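Local coordinates for extracellular solute-binding protein family 1 (PDB 4OVJ) that probably binds a solute outside the cell and delivers it to an ABC-type membrane transporter, at residues A[29-33]-A[63-69]. Residues are numbered along the deposited sequence; the frame is centred on the assembly and turned at random. Where two conformers were deposited one is given.
Sequences FGFWG and GPFNQYF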
ATOM      1  N   PHE A  29      11.542   6.493  21.789  1.00  7.74           N
ATOM      2  CA  PHE A  29      11.072   6.141  20.454  1.00  8.00           C
ATOM      3  C   PHE A  29      10.435   4.766  20.499  1.00  7.81           C
ATOM      4  O   PHE A  29      11.133   3.759  20.624  1.00  8.62           O
ATOM      5  CB  PHE A  29      12.250   6.158  19.486  1.00  8.25           C
ATOM      6  CG  PHE A  29      11.944   5.654  18.085  1.00  8.42           C
ATOM      7  CD1 PHE A  29      10.696   5.803  17.501  1.00  8.57           C
ATOM      8  CD2 PHE A  29      12.962   5.094  17.325  1.00  9.09           C
ATOM      9  CE1 PHE A  29      10.455   5.379  16.202  1.00  9.19           C
ATOM     10  CE2 PHE A  29      12.725   4.663  16.039  1.00 10.00           C
ATOM     11  CZ  PHE A  29      11.477   4.810  15.469  1.00  9.21           C
ATOM     12  N   GLY A  30       9.105   4.743  20.411  1.00  7.62           N
ATOM     13  CA  GLY A  30       8.343   3.506  20.407  1.00  8.08           C
ATOM     14  C   GLY A  30       8.050   3.046  18.985  1.00  7.94           C
ATOM     15  O   GLY A  30       7.711   3.842  18.124  1.00  7.66           O
ATOM     16  N   PHE A  31       8.188   1.748  18.743  1.00  8.14           N
ATOM     17  CA  PHE A  31       7.833   1.183  17.447  1.00  8.60           C
ATOM     18  C   PHE A  31       7.524  -0.296  17.590  1.00  8.52           C
ATOM     19  O   PHE A  31       7.840  -0.898  18.613  1.00  8.45           O
ATOM     20  CB  PHE A  31       8.933   1.447  16.404  1.00  9.14           C
ATOM     21  CG  PHE A  31      10.231   0.790  16.718  1.00 11.74           C
ATOM     22  CD1 PHE A  31      11.131   1.382  17.599  1.00 12.37           C
ATOM     23  CD2 PHE A  31      10.564  -0.420  16.125  1.00 13.91           C
ATOM     24  CE1 PHE A  31      12.341   0.772  17.887  1.00 14.00           C
ATOM     25  CE2 PHE A  31      11.771  -1.032  16.413  1.00 14.69           C
ATOM     26  CZ  PHE A  31      12.653  -0.440  17.297  1.00 11.67           C
ATOM     27  N   TRP A  32       6.850  -0.847  16.588  1.00  9.45           N
ATOM     28  CA  TRP A  32       6.528  -2.268  16.533  1.00  9.33           C
ATOM     29  C   TRP A  32       7.227  -2.883  15.341  1.00 10.45           C
ATOM     30  O   TRP A  32       7.711  -2.185  14.448  1.00 11.85           O
ATOM     31  CB  TRP A  32       5.017  -2.506  16.409  1.00  9.51           C
ATOM     32  CG  TRP A  32       4.442  -2.322  15.007  1.00  8.99           C
ATOM     33  CD1 TRP A  32       4.404  -3.254  14.012  1.00 10.41           C
ATOM     34  CD2 TRP A  32       3.833  -1.143  14.467  1.00  8.47           C
ATOM     35  NE1 TRP A  32       3.825  -2.733  12.887  1.00 11.35           N
ATOM     36  CE2 TRP A  32       3.454  -1.440  13.135  1.00 10.03           C
ATOM     37  CE3 TRP A  32       3.557   0.129  14.979  1.00  9.38           C
ATOM     38  CZ2 TRP A  32       2.820  -0.508  12.304  1.00 11.53           C
ATOM     39  CZ3 TRP A  32       2.931   1.067  14.151  1.00  9.57           C
ATOM     40  CH2 TRP A  32       2.574   0.742  12.822  1.00 11.05           C
ATOM     41  N   GLY A  33       7.256  -4.202  15.328  1.00 10.85           N
ATOM     42  CA  GLY A  33       7.737  -4.914  14.170  1.00 12.15           C
ATOM     43  C   GLY A  33       8.097  -6.349  14.468  1.00 12.93           C
ATOM     44  O   GLY A  33       8.041  -6.796  15.611  1.00 12.98           O
ATOM     45  N   GLY A  63       7.447  -4.946  20.345  1.00 11.04           N
ATOM     46  CA  GLY A  63       7.114  -6.261  19.788  1.00 12.41           C
ATOM     47  C   GLY A  63       6.203  -6.151  18.576  1.00 11.43           C
ATOM     48  O   GLY A  63       6.161  -5.122  17.918  1.00 11.20           O
ATOM     49  N   PRO A  64       5.447  -7.209  18.279  1.00 11.69           N
ATOM     50  CA  PRO A  64       4.526  -7.161  17.147  1.00 11.18           C
ATOM     51  C   PRO A  64       3.400  -6.125  17.321  1.00 10.52           C
ATOM     52  O   PRO A  64       3.121  -5.669  18.437  1.00 10.68           O
ATOM     53  CB  PRO A  64       3.938  -8.577  17.106  1.00 13.79           C
ATOM     54  CG  PRO A  64       4.859  -9.424  17.903  1.00 15.98           C
ATOM     55  CD  PRO A  64       5.431  -8.519  18.953  1.00 13.24           C
ATOM     56  N   PHE A  65       2.771  -5.802  16.201  1.00 10.65           N
ATOM     57  CA  PHE A  65       1.710  -4.792  16.082  1.00 10.86           C
ATOM     58  C   PHE A  65       0.725  -4.769  17.253  1.00 10.83           C
ATOM     59  O   PHE A  65       0.590  -3.760  17.929  1.00 10.01           O
ATOM     60  CB  PHE A  65       0.977  -5.013  14.744  1.00 11.73           C
ATOM     61  CG  PHE A  65      -0.075  -3.979  14.416  1.00 12.33           C
ATOM     62  CD1 PHE A  65      -1.378  -4.141  14.835  1.00 14.21           C
ATOM     63  CD2 PHE A  65       0.241  -2.878  13.627  1.00 13.69           C
ATOM     64  CE1 PHE A  65      -2.343  -3.197  14.511  1.00 15.70           C
ATOM     65  CE2 PHE A  65      -0.721  -1.939  13.288  1.00 14.80           C
ATOM     66  CZ  PHE A  65      -2.014  -2.096  13.737  1.00 14.78           C
ATOM     67  N   ASN A  66       0.035  -5.879  17.493  0.50 11.55           N
ATOM     68  CA  ASN A  66      -1.015  -5.883  18.506  0.50 13.07           C
ATOM     69  C   ASN A  66      -0.459  -5.661  19.911  0.50 11.87           C
ATOM     70  O   ASN A  66      -1.046  -4.929  20.714  0.50 12.05           O
ATOM     71  CB  ASN A  66      -1.813  -7.183  18.444  0.50 15.12           C
ATOM     72  CG  ASN A  66      -2.737  -7.250  17.242  0.50 17.04           C
ATOM     73  OD1 ASN A  66      -3.269  -6.238  16.790  0.50 15.88           O
ATOM     74  ND2 ASN A  66      -2.953  -8.457  16.733  0.50 18.22           N
ATOM     75  N   GLN A  67       0.683  -6.274  20.198  0.50 12.43           N
ATOM     76  CA  GLN A  67       1.320  -6.115  21.504  0.50 13.08           C
ATOM     77  C   GLN A  67       1.699  -4.661  21.725  0.50 10.99           C
ATOM     78  O   GLN A  67       1.442  -4.090  22.788  0.50 10.90           O
ATOM     79  CB  GLN A  67       2.567  -6.984  21.608  0.50 15.79           C
ATOM     80  CG  GLN A  67       3.208  -6.956  22.984  0.50 18.56           C
ATOM     81  CD  GLN A  67       4.461  -7.799  23.056  0.50 22.29           C
ATOM     82  OE1 GLN A  67       5.461  -7.400  23.648  0.50 26.29           O
ATOM     83  NE2 GLN A  67       4.412  -8.975  22.451  0.50 18.04           N
ATOM     84  N   TYR A  68       2.298  -4.064  20.702  1.00  9.90           N
ATOM     85  CA  TYR A  68       2.708  -2.660  20.749  1.00  9.26           C
ATOM     86  C   TYR A  68       1.533  -1.740  21.031  1.00  8.47           C
ATOM     87  O   TYR A  68       1.586  -0.938  21.962  1.00  8.57           O
ATOM     88  CB  TYR A  68       3.363  -2.261  19.445  1.00  8.91           C
ATOM     89  CG  TYR A  68       3.619  -0.786  19.275  1.00  8.00           C
ATOM     90  CD1 TYR A  68       4.696  -0.167  19.892  1.00  9.02           C
ATOM     91  CD2 TYR A  68       2.803  -0.016  18.452  1.00  8.21           C
ATOM     92  CE1 TYR A  68       4.938   1.188  19.716  1.00  7.91           C
ATOM     93  CE2 TYR A  68       3.053   1.324  18.247  1.00  8.24           C
ATOM     94  CZ  TYR A  68       4.123   1.923  18.893  1.00  8.40           C
ATOM     95  OH  TYR A  68       4.394   3.240  18.675  1.00  8.87           O
ATOM     96  N   PHE A  69       0.457  -1.880  20.263  1.00  8.40           N
ATOM     97  CA  PHE A  69      -0.676  -0.967  20.441  1.00  9.09           C
ATOM     98  C   PHE A  69      -1.437  -1.187  21.731  1.00  9.57           C
ATOM     99  O   PHE A  69      -1.933  -0.230  22.329  1.00  9.99           O
ATOM    100  CB  PHE A  69      -1.590  -0.958  19.220  1.00  9.53           C
ATOM    101  CG  PHE A  69      -1.061  -0.088  18.121  1.00  9.77           C
ATOM    102  CD1 PHE A  69      -1.067   1.295  18.264  1.00 11.22           C
ATOM    103  CD2 PHE A  69      -0.507  -0.636  16.980  1.00 10.05           C
ATOM    104  CE1 PHE A  69      -0.558   2.124  17.274  1.00  9.77           C
ATOM    105  CE2 PHE A  69       0.004   0.190  15.999  1.00  9.54           C
ATOM    106  CZ  PHE A  69      -0.022   1.565  16.148  1.00  9.71           C
TER
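W32 is the bump here: its indole pushes into a hollow that F65, Y68 and F69 form on the first turn of helix 65-77. F65 sets a ring edge against one indole face in a T-shaped pair, planes at 85°, with F65 CD2 3.6 Å from W32 CE2. The F65 side chain runs alongside the indole because chi1 of -175° places CG opposite its own N. F69 comes over that same face farther out, F69 CE2 lying 3.6 Å from W32 CZ3. Y68 bounds the hollow at the indole edge, where Y68 CE2 is 3.5 Å from W32 CE3. Its ring lies against the G30 and F31 backbone, Y68 CE1 3.4 Å from F31 N, where G30 has no side chain to obstruct it; W32 N lies over the rim of one face. The Y68 hydroxyl bonds to Q86 O. With W32 cut back to an alanine, F65 would probably lose the face its edge rests on, and a gap would open between strand 25-31 and the three rings. G33 N donates to G63 O at 3.0 Å, joining the two segments. This is a helix packed on the parallel part of a mixed sheet, as in the α/β lobes of periplasmic-binding-protein folds.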